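SIS domain protein (Listeria monocytogenes str. 4b F2365, PDB 3FXA) probably binds a phosphosugar through its SIS domain and may act as a sugar-phosphate isomerase. Local coordinates at residues Ala42-Lys47 with Glu93-Leu98; Val35-Lys40 with Ala137-Pro142; Cys69-Ala74 with Met178-Glu183; Gly102-Glu107 with Thr126-Ser131; Lys47-Gly52 with Leu87-Lys92. One frame throughout, in Å; residues are numbered along the deposited sequence. Where two conformers were deposited one is given.

Contact 1. Residues Ala42-Lys47 with Glu93-Leu98; sequences AECTGK and EDILIL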
# COMPACT_ATOMS: atom_id res chain seq x y z
N ALA A 42 24.17 0.74 -9.29
CA ALA A 42 25.09 1.83 -8.92
C ALA A 42 25.12 2.96 -9.97
O ALA A 42 25.16 4.12 -9.61
CB ALA A 42 26.50 1.30 -8.72
N GLU A 43 25.04 2.59 -11.24
CA GLU A 43 25.07 3.53 -12.38
C GLU A 43 23.71 4.20 -12.67
O GLU A 43 23.65 5.20 -13.38
CB GLU A 43 25.57 2.80 -13.65
CG GLU A 43 27.06 2.40 -13.57
CD GLU A 43 27.53 1.42 -14.65
OE1 GLU A 43 26.73 0.91 -15.46
OE2 GLU A 43 28.75 1.15 -14.67
N CYS A 44 22.64 3.67 -12.10
CA CYS A 44 21.28 4.17 -12.41
C CYS A 44 21.04 5.64 -12.00
O CYS A 44 21.20 6.01 -10.85
CB CYS A 44 20.24 3.27 -11.76
SG CYS A 44 18.56 3.58 -12.30
N THR A 45 20.66 6.47 -12.98
CA THR A 45 20.32 7.88 -12.75
C THR A 45 18.80 8.11 -12.57
O THR A 45 18.37 9.25 -12.28
CB THR A 45 20.82 8.79 -13.90
OG1 THR A 45 20.15 8.46 -15.13
CG2 THR A 45 22.32 8.62 -14.07
N GLY A 46 18.00 7.07 -12.76
CA GLY A 46 16.54 7.13 -12.57
C GLY A 46 16.15 6.50 -11.24
O GLY A 46 16.69 6.85 -10.18
N LYS A 47 15.22 5.56 -11.30
CA LYS A 47 14.76 4.82 -10.12
C LYS A 47 14.54 3.37 -10.45
O LYS A 47 14.50 2.99 -11.61
CB LYS A 47 13.48 5.45 -9.57
CG LYS A 47 12.30 5.40 -10.52
CD LYS A 47 11.15 6.22 -10.00
CE LYS A 47 10.03 6.27 -11.00
NZ LYS A 47 10.42 6.84 -12.33
N GLU A 93 15.21 5.80 -18.10
CA GLU A 93 16.41 5.73 -17.25
C GLU A 93 16.22 4.80 -16.06
O GLU A 93 17.12 4.69 -15.21
CB GLU A 93 16.82 7.13 -16.72
CG GLU A 93 16.66 8.34 -17.68
CD GLU A 93 15.21 8.90 -17.77
OE1 GLU A 93 14.51 9.00 -16.74
OE2 GLU A 93 14.78 9.23 -18.89
N ASP A 94 15.08 4.11 -16.00
CA ASP A 94 14.76 3.26 -14.86
C ASP A 94 15.14 1.79 -15.07
O ASP A 94 15.40 1.34 -16.19
CB ASP A 94 13.26 3.32 -14.54
CG ASP A 94 12.79 4.70 -14.07
OD1 ASP A 94 13.61 5.57 -13.73
OD2 ASP A 94 11.55 4.88 -14.04
N ILE A 95 15.10 1.06 -13.97
CA ILE A 95 15.33 -0.37 -13.95
C ILE A 95 14.05 -1.02 -13.47
O ILE A 95 13.62 -0.72 -12.36
CB ILE A 95 16.46 -0.76 -12.98
CG1 ILE A 95 17.79 -0.04 -13.36
CG2 ILE A 95 16.62 -2.28 -12.98
CD1 ILE A 95 18.97 -0.31 -12.43
N LEU A 96 13.41 -1.84 -14.32
CA LEU A 96 12.22 -2.60 -13.93
C LEU A 96 12.69 -3.98 -13.47
O LEU A 96 13.44 -4.65 -14.20
CB LEU A 96 11.22 -2.72 -15.09
CG LEU A 96 9.96 -3.55 -14.87
CD1 LEU A 96 9.06 -2.96 -13.77
CD2 LEU A 96 9.17 -3.72 -16.18
N ILE A 97 12.29 -4.36 -12.26
CA ILE A 97 12.59 -5.66 -11.69
C ILE A 97 11.27 -6.40 -11.55
O ILE A 97 10.36 -5.96 -10.83
CB ILE A 97 13.31 -5.58 -10.32
CG1 ILE A 97 14.58 -4.72 -10.43
CG2 ILE A 97 13.60 -7.00 -9.79
CD1 ILE A 97 15.46 -4.67 -9.14
N LEU A 98 11.14 -7.51 -12.28
CA LEU A 98 9.96 -8.37 -12.21
C LEU A 98 10.32 -9.61 -11.40
O LEU A 98 11.27 -10.31 -11.74
CB LEU A 98 9.47 -8.74 -13.59
CG LEU A 98 9.05 -7.55 -14.48
CD1 LEU A 98 8.55 -8.07 -15.82
CD2 LEU A 98 7.98 -6.64 -13.84
O HOH W 1 19.76 5.34 -15.32
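K47 and D94 grip each other twice, with their side chains running at a slant to one another. The ammonium of K47 reaches the syn side of the D94 carboxylate, NZ to OD2 2.8 Å, a salt bridge lying 20° out of the carboxylate plane. The other oxygen turns to the main chain: K47 N donates to D94 OD1 at 2.9 Å, meeting it from well above that plane. Between these two bonds the aliphatic part of K47 lies along the carboxylate, CG 3.5 Å from OD1. V89 O also takes a bond from NZ, and D94 OD2 accepts from Q91 N, so neither charged end relies on the other alone. The pair sits where strands 48-51 and 95-99, neighbours in the parallel sheet of the SIS domain's alpha-beta-alpha sandwich, begin side by side; I95 N to K47 O, 3.1 Å, is an early rung of that pairing. Nearer helix 31-43, C44 has SG anti to its own N (chi1 -169°), which lays the sulfur against I95, SG to CG1 3.8 Å. Near the exposed T45, a water accepts from T45 N and donates to E93 O, 2.7 Å from each, bridging the two loops.

Contact 2. Residues Val35-Lys40 with Ala137-Pro142; sequences VKTVEK and ADIFFP
T37 meets the edge of the F141 ring and the branch of I139 with the same atom. Its OG1 lies in the plane of the ring, 3.4 Å from F141 CD2, which makes this an edge contact, and is 3.7 Å from I139 CG2. The threonine and phenylalanine side chains cross at about a right angle. I139 reaches further along the helix with its CD1, which rests 4.2 Å from K36 CB and 4.3 Å from K40 CB; the CB atoms of both lysines border the end of the isoleucine, while their chains run on at the exposed margin. No hydrogen bond links the two segments. The hydroxyl of T37 is instead satisfied within its own helix: with OG1 beside the backbone N (chi1 -58°), it bonds back to A33 O. One turn of helix therefore fixes the group that touches the ring. F141 is held from elsewhere too, stacking with F167 of helix 157-177 and touching I123 of the neighbouring strand, and I139 also packs on A33. Helix 35-40 passes over strand 139-142 with 125° between their N-to-C directions and 9.6 Å between their axes. A helix packed across a strand that is, within this chain, the edge of a parallel sheet forms part of one layer of the alpha-beta-alpha sandwich of SIS domains.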
# COMPACT_ATOMS: atom_id res chain seq x y z
N VAL A 35 27.00 -9.44 -10.30
CA VAL A 35 27.90 -8.32 -10.55
C VAL A 35 27.26 -7.25 -11.45
O VAL A 35 27.30 -6.05 -11.11
CB VAL A 35 29.24 -8.80 -11.13
CG1 VAL A 35 30.09 -7.60 -11.58
CG2 VAL A 35 29.96 -9.67 -10.06
N LYS A 36 26.62 -7.70 -12.54
CA LYS A 36 25.96 -6.79 -13.48
C LYS A 36 24.85 -6.01 -12.78
O LYS A 36 24.71 -4.80 -12.99
CB LYS A 36 25.40 -7.51 -14.72
CG LYS A 36 26.41 -7.91 -15.79
CD LYS A 36 25.67 -8.12 -17.12
CE LYS A 36 26.57 -8.57 -18.26
NZ LYS A 36 25.84 -8.56 -19.56
N THR A 37 24.11 -6.69 -11.90
CA THR A 37 23.04 -6.03 -11.15
C THR A 37 23.60 -4.94 -10.21
O THR A 37 23.04 -3.86 -10.14
CB THR A 37 22.17 -7.08 -10.40
OG1 THR A 37 21.63 -7.99 -11.38
CG2 THR A 37 21.05 -6.45 -9.60
N VAL A 38 24.68 -5.24 -9.48
CA VAL A 38 25.33 -4.24 -8.63
C VAL A 38 25.80 -3.02 -9.44
O VAL A 38 25.58 -1.89 -9.03
CB VAL A 38 26.53 -4.82 -7.84
CG1 VAL A 38 27.30 -3.73 -7.10
CG2 VAL A 38 26.04 -5.97 -6.91
N GLU A 39 26.48 -3.28 -10.56
CA GLU A 39 27.03 -2.23 -11.43
C GLU A 39 25.93 -1.38 -12.02
O GLU A 39 25.97 -0.14 -11.91
CB GLU A 39 27.86 -2.85 -12.57
CG GLU A 39 29.16 -3.48 -12.11
CD GLU A 39 29.94 -4.22 -13.22
OE1 GLU A 39 29.36 -4.59 -14.26
OE2 GLU A 39 31.14 -4.44 -13.03
N LYS A 40 24.94 -2.05 -12.58
CA LYS A 40 23.79 -1.38 -13.22
C LYS A 40 23.03 -0.49 -12.23
O LYS A 40 22.67 0.64 -12.59
CB LYS A 40 22.84 -2.39 -13.85
CG LYS A 40 21.88 -1.80 -14.89
CD LYS A 40 22.59 -1.55 -16.22
CE LYS A 40 21.65 -0.98 -17.27
NZ LYS A 40 22.42 -0.54 -18.48
N ALA A 137 14.33 -10.49 -20.29
CA ALA A 137 15.12 -9.62 -19.43
C ALA A 137 16.43 -9.20 -20.06
O ALA A 137 17.03 -9.96 -20.81
CB ALA A 137 15.41 -10.31 -18.09
N ASP A 138 16.88 -8.00 -19.71
CA ASP A 138 18.23 -7.53 -20.06
C ASP A 138 19.23 -8.21 -19.11
O ASP A 138 20.37 -8.46 -19.50
CB ASP A 138 18.31 -6.02 -19.95
CG ASP A 138 17.39 -5.34 -20.92
OD1 ASP A 138 17.47 -5.66 -22.13
OD2 ASP A 138 16.57 -4.51 -20.49
N ILE A 139 18.81 -8.43 -17.87
CA ILE A 139 19.57 -9.23 -16.90
C ILE A 139 18.62 -10.30 -16.36
O ILE A 139 17.66 -9.98 -15.63
CB ILE A 139 20.13 -8.40 -15.72
CG1 ILE A 139 21.07 -7.30 -16.20
CG2 ILE A 139 20.89 -9.29 -14.74
CD1 ILE A 139 21.38 -6.27 -15.13
N PHE A 140 18.84 -11.55 -16.75
CA PHE A 140 18.14 -12.71 -16.16
C PHE A 140 18.91 -12.96 -14.84
O PHE A 140 20.15 -13.15 -14.85
CB PHE A 140 18.18 -13.93 -17.10
CG PHE A 140 17.85 -15.25 -16.43
CD1 PHE A 140 16.76 -15.39 -15.58
CD2 PHE A 140 18.64 -16.38 -16.71
CE1 PHE A 140 16.46 -16.63 -14.99
CE2 PHE A 140 18.34 -17.62 -16.14
CZ PHE A 140 17.26 -17.74 -15.27
N PHE A 141 18.16 -12.90 -13.73
CA PHE A 141 18.69 -13.02 -12.38
C PHE A 141 18.11 -14.31 -11.79
O PHE A 141 17.04 -14.29 -11.15
CB PHE A 141 18.33 -11.78 -11.57
CG PHE A 141 19.05 -11.65 -10.23
CD1 PHE A 141 18.71 -12.46 -9.12
CD2 PHE A 141 20.02 -10.67 -10.05
CE1 PHE A 141 19.36 -12.32 -7.88
CE2 PHE A 141 20.69 -10.52 -8.80
CZ PHE A 141 20.36 -11.34 -7.71
N PRO A 142 18.79 -15.45 -12.02
CA PRO A 142 18.29 -16.72 -11.49
C PRO A 142 18.34 -16.82 -9.97
O PRO A 142 19.30 -16.38 -9.35
CB PRO A 142 19.22 -17.77 -12.11
CG PRO A 142 20.44 -17.00 -12.49
CD PRO A 142 19.97 -15.66 -12.89

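Contact 3. Residues Cys69-Ala74 with Met178-Glu183; sequences CIERPA and MNYTKE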
# COMPACT_ATOMS: atom_id res chain seq x y z
N CYS A 69 16.58 2.90 1.44
CA CYS A 69 17.45 3.08 2.58
C CYS A 69 18.91 3.42 2.23
O CYS A 69 19.57 4.10 3.01
CB CYS A 69 17.42 1.85 3.49
SG CYS A 69 15.90 1.62 4.34
N ILE A 70 19.37 2.95 1.05
CA ILE A 70 20.74 3.20 0.60
C ILE A 70 20.80 4.24 -0.53
O ILE A 70 21.72 4.23 -1.37
CB ILE A 70 21.49 1.91 0.22
CG1 ILE A 70 20.91 1.21 -1.01
CG2 ILE A 70 21.52 0.97 1.41
CD1 ILE A 70 22.00 0.48 -1.84
N GLU A 71 19.83 5.16 -0.54
CA GLU A 71 19.79 6.25 -1.53
C GLU A 71 19.74 5.78 -2.99
O GLU A 71 20.42 6.35 -3.85
CB GLU A 71 20.91 7.27 -1.25
CG GLU A 71 20.59 8.20 -0.11
CD GLU A 71 19.56 9.28 -0.48
OE1 GLU A 71 19.50 9.68 -1.68
OE2 GLU A 71 18.86 9.74 0.43
N ARG A 72 19.02 4.67 -3.22
CA ARG A 72 18.73 4.16 -4.56
C ARG A 72 17.20 4.25 -4.67
O ARG A 72 16.48 3.31 -4.28
CB ARG A 72 19.24 2.74 -4.80
CG ARG A 72 20.77 2.61 -4.68
CD ARG A 72 21.42 3.81 -5.32
NE ARG A 72 21.55 3.76 -6.75
CZ ARG A 72 21.80 4.84 -7.49
NH1 ARG A 72 21.89 6.04 -6.93
NH2 ARG A 72 21.92 4.72 -8.80
N PRO A 73 16.67 5.42 -5.17
CA PRO A 73 15.21 5.57 -5.27
C PRO A 73 14.55 4.36 -5.91
O PRO A 73 15.04 3.85 -6.93
CB PRO A 73 15.02 6.78 -6.17
CG PRO A 73 16.30 7.40 -6.33
CD PRO A 73 17.35 6.64 -5.64
N ALA A 74 13.46 3.92 -5.28
CA ALA A 74 12.72 2.73 -5.69
C ALA A 74 11.25 2.89 -5.37
O ALA A 74 10.88 3.60 -4.44
CB ALA A 74 13.28 1.54 -4.99
N MSE A 178 29.33 2.04 -3.56
CA MSE A 178 29.00 3.46 -3.78
C MSE A 178 29.52 4.41 -2.70
O MSE A 178 29.22 5.62 -2.77
CB MSE A 178 27.49 3.61 -3.88
CG MSE A 178 26.85 2.72 -4.94
SE MSE A 178 24.98 3.15 -5.08
CE MSE A 178 25.08 4.83 -6.09
N ASN A 179 30.26 3.90 -1.70
CA ASN A 179 30.80 4.70 -0.59
C ASN A 179 29.67 5.43 0.15
O ASN A 179 29.75 6.63 0.42
CB ASN A 179 31.89 5.67 -1.10
CG ASN A 179 33.03 4.96 -1.81
OD1 ASN A 179 33.35 5.27 -2.96
ND2 ASN A 179 33.65 4.01 -1.13
N TYR A 180 28.60 4.69 0.44
CA TYR A 180 27.43 5.20 1.15
C TYR A 180 27.86 5.55 2.58
O TYR A 180 28.65 4.80 3.18
CB TYR A 180 26.29 4.15 1.12
CG TYR A 180 25.01 4.58 1.79
CD1 TYR A 180 24.27 5.64 1.27
CD2 TYR A 180 24.50 3.91 2.89
CE1 TYR A 180 23.08 6.05 1.86
CE2 TYR A 180 23.29 4.30 3.50
CZ TYR A 180 22.60 5.39 2.97
OH TYR A 180 21.40 5.83 3.51
N THR A 181 27.40 6.69 3.11
CA THR A 181 27.82 7.18 4.43
C THR A 181 26.74 7.14 5.49
O THR A 181 25.53 7.10 5.17
CB THR A 181 28.31 8.66 4.38
OG1 THR A 181 27.22 9.55 4.12
CG2 THR A 181 29.38 8.83 3.32
N LYS A 182 27.19 7.18 6.74
CA LYS A 182 26.29 7.26 7.91
C LYS A 182 25.52 8.58 7.87
O LYS A 182 24.38 8.65 8.33
CB LYS A 182 27.08 7.18 9.23
CG LYS A 182 27.79 5.84 9.49
CD LYS A 182 28.67 5.90 10.75
CE LYS A 182 29.44 4.61 10.97
NZ LYS A 182 28.57 3.45 11.29
N GLU A 183 26.17 9.63 7.34
CA GLU A 183 25.55 10.96 7.23
C GLU A 183 24.34 10.91 6.29
O GLU A 183 23.29 11.49 6.61
CB GLU A 183 26.58 12.02 6.81
CG GLU A 183 27.59 12.43 7.92
CD GLU A 183 28.65 11.38 8.31
OE1 GLU A 183 28.91 10.41 7.56
OE2 GLU A 183 29.25 11.53 9.40
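This is a partly buried contact between two connecting loops, at the margin of the SIS alpha-beta-alpha fold: 69-74 links helix 55-69 to strand 74-76, whereas the loop of residues 178-183 leads from the long helix 157-177 to the C-terminal helix 182-188. Both loops leave their helix through a Schellman motif, with E71 and N179 at positive phi, and T181 then serves as N-cap of the next helix. Y180 carries most of the meeting. Its ring, CG anti to the backbone N (chi1 -178°), stands against the end of helix 55-69, and I70 CA approaches over one face, 4.0 Å from the ring centroid and 20° off the normal, a CH-pi contact made by backbone rather than by a side-chain tip. E71 comes to the edge, CG 3.8 Å from Y180 CE1, with its carboxylate nearly coplanar with the ring. That carboxylate leads away to the second subunit, where K118 makes a salt bridge and Q91 a hydrogen bond with it. Y180 OH lies 2.6 Å from C69 O. F152 of the third subunit also packs on Y180, so the loop pair lies where subunits meet. Beyond the tyrosine, the selenomethionine at position 178 (M178) reaches the side chain of R72, whose NH2 is held by I41 O. In one of the two conformers of R72, the selenium lies 3.6 Å from R72 CD, and the terminal methyl sits over one guanidinium face, M178 CE to R72 NH1 3.5 Å.

Contact 4. Residues Gly102-Glu107 with Thr126-Ser131; sequences GGNTGE and TENPDS
G103 is wedged between T126 and S131, and this is where the two loops press hardest. T126 OG1 lies 3.2 Å from G103 CA, while on the serine side S131 CB comes within 3.4 Å of G103 O. G103, at positive phi, brings its CA close against both side chains. Each hydroxyl is engaged elsewhere: T126 OG1 bonds K101 O and accepts from N128 N in an ST turn, and S131 OG donates to N128 O at 2.7 Å, in the carbonyl plane, and caps the next helix at A134 N. With S131 N as a second donor, N128 O is gripped twice, which holds the type I turn 128-131 closed.

Toward solvent the contact thins to amide groups. N128, its CG anti to the backbone N (chi1 -173°), swings its amide toward G102, and ND2 donates to G102 O at 3.2 Å with the acceptor close to the amide plane. N104 meets S131 more loosely, OD1 to CA 3.6 Å, while its OD1 accepts from V132 N. G102 and N104 are both exposed. As in SIS relatives, the loop after strand 95-99 probably forms part of the phosphosugar pocket. Both loops follow the C-terminal ends of adjacent parallel strands of the alpha-beta-alpha fold, 95-99 and 121-126, and lead into helices 106-109 and 132-136, while F140 of strand 139-142 packs against T126 and P129.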
# COMPACT_ATOMS: atom_id res chain seq x y z
N GLY A 102 7.85 -18.82 -11.13
CA GLY A 102 7.72 -19.54 -12.39
C GLY A 102 8.08 -18.73 -13.63
O GLY A 102 8.29 -19.32 -14.69
N GLY A 103 8.11 -17.39 -13.52
CA GLY A 103 8.51 -16.47 -14.60
C GLY A 103 7.51 -16.21 -15.71
O GLY A 103 7.84 -15.54 -16.70
N ASN A 104 6.30 -16.75 -15.58
CA ASN A 104 5.24 -16.57 -16.58
C ASN A 104 3.96 -15.96 -16.00
O ASN A 104 2.91 -16.04 -16.66
CB ASN A 104 4.97 -17.93 -17.25
CG ASN A 104 6.12 -18.40 -18.15
OD1 ASN A 104 6.69 -17.64 -18.93
ND2 ASN A 104 6.40 -19.69 -18.09
N THR A 105 4.03 -15.33 -14.81
CA THR A 105 2.85 -14.74 -14.17
C THR A 105 2.25 -13.67 -15.10
O THR A 105 2.90 -12.65 -15.35
CB THR A 105 3.21 -14.12 -12.81
OG1 THR A 105 3.79 -15.14 -11.97
CG2 THR A 105 1.98 -13.50 -12.14
N GLY A 106 1.05 -13.94 -15.63
CA GLY A 106 0.38 -13.07 -16.62
C GLY A 106 0.32 -11.59 -16.30
O GLY A 106 0.55 -10.76 -17.17
N GLU A 107 0.08 -11.28 -15.02
CA GLU A 107 0.03 -9.89 -14.52
C GLU A 107 1.33 -9.12 -14.77
O GLU A 107 1.31 -7.91 -14.96
CB GLU A 107 -0.27 -9.83 -13.02
CG GLU A 107 -1.64 -10.33 -12.57
CD GLU A 107 -1.74 -11.83 -12.33
OE1 GLU A 107 -0.92 -12.61 -12.86
OE2 GLU A 107 -2.69 -12.21 -11.61
N THR A 126 13.62 -14.94 -11.43
CA THR A 126 12.83 -16.16 -11.58
C THR A 126 13.69 -17.42 -11.47
O THR A 126 14.91 -17.34 -11.62
CB THR A 126 12.06 -16.13 -12.94
OG1 THR A 126 11.26 -17.30 -13.08
CG2 THR A 126 12.99 -15.98 -14.16
N GLU A 127 13.05 -18.56 -11.21
CA GLU A 127 13.77 -19.85 -11.18
C GLU A 127 13.92 -20.45 -12.57
O GLU A 127 14.85 -21.23 -12.82
CB GLU A 127 13.07 -20.89 -10.25
CG GLU A 127 11.85 -21.63 -10.83
CD GLU A 127 11.08 -22.48 -9.83
OE1 GLU A 127 11.52 -22.67 -8.66
OE2 GLU A 127 10.03 -23.01 -10.23
N ASN A 128 13.01 -20.06 -13.47
CA ASN A 128 12.83 -20.69 -14.78
C ASN A 128 13.56 -19.99 -15.94
O ASN A 128 13.09 -18.95 -16.43
CB ASN A 128 11.30 -20.80 -15.02
CG ASN A 128 10.93 -21.59 -16.26
OD1 ASN A 128 11.75 -22.25 -16.89
ND2 ASN A 128 9.64 -21.51 -16.62
N PRO A 129 14.69 -20.59 -16.43
CA PRO A 129 15.45 -19.96 -17.52
C PRO A 129 14.75 -19.93 -18.90
O PRO A 129 15.19 -19.18 -19.78
CB PRO A 129 16.74 -20.78 -17.56
CG PRO A 129 16.35 -22.10 -17.12
CD PRO A 129 15.25 -21.93 -16.13
N ASP A 130 13.69 -20.75 -19.07
CA ASP A 130 12.89 -20.84 -20.31
C ASP A 130 11.58 -20.03 -20.22
O ASP A 130 10.74 -20.10 -21.13
CB ASP A 130 12.60 -22.31 -20.63
CG ASP A 130 13.89 -23.14 -20.74
OD1 ASP A 130 14.87 -22.67 -21.35
OD2 ASP A 130 13.92 -24.27 -20.20
N SER A 131 11.41 -19.28 -19.13
CA SER A 131 10.25 -18.40 -18.95
C SER A 131 10.38 -17.12 -19.77
O SER A 131 11.48 -16.71 -20.17
CB SER A 131 10.08 -18.04 -17.47
OG SER A 131 11.14 -17.20 -16.95

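Contact 5. Residues Lys47-Gly52 with Leu87-Lys92; sequences KIVVAG and LGVLQK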
# COMPACT_ATOMS: atom_id res chain seq x y z
N LYS A 47 15.22 5.56 -11.30
CA LYS A 47 14.76 4.82 -10.12
C LYS A 47 14.54 3.37 -10.45
O LYS A 47 14.50 2.99 -11.61
CB LYS A 47 13.48 5.45 -9.57
CG LYS A 47 12.30 5.40 -10.52
CD LYS A 47 11.15 6.22 -10.00
CE LYS A 47 10.03 6.27 -11.00
NZ LYS A 47 10.42 6.84 -12.33
N ILE A 48 14.38 2.58 -9.39
CA ILE A 48 14.14 1.15 -9.51
C ILE A 48 12.64 0.90 -9.34
O ILE A 48 12.08 1.23 -8.32
CB ILE A 48 14.93 0.37 -8.45
CG1 ILE A 48 16.44 0.68 -8.55
CG2 ILE A 48 14.69 -1.13 -8.62
CD1 ILE A 48 17.26 0.13 -7.38
N VAL A 49 12.00 0.30 -10.32
CA VAL A 49 10.55 0.02 -10.25
C VAL A 49 10.47 -1.50 -10.06
O VAL A 49 10.98 -2.23 -10.88
CB VAL A 49 9.83 0.48 -11.53
CG1 VAL A 49 8.35 0.24 -11.40
CG2 VAL A 49 10.10 1.97 -11.77
N VAL A 50 9.84 -1.98 -8.98
CA VAL A 50 9.77 -3.44 -8.72
C VAL A 50 8.32 -3.89 -8.74
O VAL A 50 7.48 -3.26 -8.10
CB VAL A 50 10.45 -3.85 -7.40
CG1 VAL A 50 10.76 -5.39 -7.37
CG2 VAL A 50 11.74 -3.07 -7.20
N ALA A 51 8.04 -4.99 -9.44
CA ALA A 51 6.69 -5.58 -9.52
C ALA A 51 6.66 -7.06 -9.15
O ALA A 51 7.55 -7.82 -9.50
CB ALA A 51 6.13 -5.42 -10.94
N GLY A 52 5.61 -7.46 -8.45
CA GLY A 52 5.39 -8.85 -8.08
C GLY A 52 3.96 -8.99 -7.59
O GLY A 52 3.32 -7.98 -7.23
N LEU A 87 1.73 2.36 -14.96
CA LEU A 87 2.93 2.12 -15.80
C LEU A 87 3.61 3.43 -16.23
O LEU A 87 4.78 3.43 -16.64
CB LEU A 87 2.64 1.24 -17.02
CG LEU A 87 2.73 -0.26 -16.85
CD1 LEU A 87 2.14 -0.94 -18.03
CD2 LEU A 87 4.20 -0.69 -16.63
N GLY A 88 2.89 4.54 -16.16
CA GLY A 88 3.49 5.87 -16.34
C GLY A 88 4.60 6.24 -15.35
O GLY A 88 5.38 7.15 -15.62
N VAL A 89 4.70 5.55 -14.21
CA VAL A 89 5.79 5.75 -13.24
C VAL A 89 7.17 5.30 -13.81
O VAL A 89 8.20 5.79 -13.37
CB VAL A 89 5.52 5.03 -11.87
CG1 VAL A 89 5.81 3.54 -11.97
CG2 VAL A 89 6.35 5.62 -10.73
N LEU A 90 7.13 4.35 -14.76
CA LEU A 90 8.32 3.75 -15.37
C LEU A 90 8.84 4.65 -16.49
O LEU A 90 8.09 5.01 -17.41
CB LEU A 90 7.98 2.38 -15.96
CG LEU A 90 9.12 1.60 -16.62
CD1 LEU A 90 10.14 1.27 -15.53
CD2 LEU A 90 8.59 0.35 -17.30
N GLN A 91 10.11 5.01 -16.41
CA GLN A 91 10.75 5.88 -17.42
C GLN A 91 12.00 5.21 -18.03
O GLN A 91 12.48 4.17 -17.55
CB GLN A 91 11.03 7.26 -16.80
CG GLN A 91 9.78 7.98 -16.35
CD GLN A 91 8.82 8.24 -17.50
OE1 GLN A 91 9.23 8.65 -18.58
NE2 GLN A 91 7.52 8.03 -17.27
N LYS A 92 12.49 5.80 -19.13
CA LYS A 92 13.64 5.24 -19.90
C LYS A 92 14.91 4.94 -19.06
O LYS A 92 15.52 3.89 -19.25
CB LYS A 92 13.96 6.14 -21.12
CG LYS A 92 15.12 5.66 -22.02
CD LYS A 92 15.17 6.51 -23.28
CE LYS A 92 16.30 6.11 -24.21
NZ LYS A 92 16.14 4.72 -24.74
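V89 O takes the ammonium of K47 almost head-on, NZ to O 2.7 Å with a C=O...N angle of 178°. The lysine gets there by a bend at its last torsion (chi4 -59°), which turns NZ out of an otherwise extended chain; CE lies 3.7 Å from V89 CG2, so the methylene beside the charge packs on the valine whose carbonyl it serves. D94 is the second partner of the same nitrogen. Further along the strand the contact turns apolar. V49 sends CG2 toward the end of L90, 3.8 Å from CD1, the two side chains crossing obliquely, while its other methyl, CG1, is 4.2 Å from V89 CG1. L90 extends with CG anti to the backbone N (chi1 -179°), which carries CD1 to V49. The loop is braced within itself: the 3-10 turn 87-89 closes with L90 N to L87 O, and Q91 NE2 donates to G88 O at 2.8 Å, with that oxygen in the plane of the Q91 amide. The same amide nitrogen also bonds E71 of the second subunit. Strand 48-51 belongs to the parallel sheet of the SIS fold, and this loop runs from helix 79-86 into the adjacent strand 95-99. A buried lysine held by a carbonyl and a carboxylate at once probably keeps its positive charge, its cost of burial probably offset by those two oxygens, while V49, V89 and L90 pack beside it.

Contacts 2 and 5 are the buried ones, and both bear on the parallel sheet, contact 2 at its outermost strand 139-142 without a hydrogen bond, contact 5 at inner strand 48-51, pairing valine-leucine packing with a buried lysine bond. Contacts 1, 3 and 4 are partly buried and lean on polar or backbone atoms. Contact 1 shares helix 31-43 with contact 2, and K47 serves contacts 1 and 5. Contact 3 touches contact 1 through R72 and contact 5 through the P73 carbonyl, and reaches other subunits. Contact 4 lies across the chain's centre from contact 3, about 31 Å between centres, joining loops by an asparagine amide on a glycine carbonyl and close glycine packing.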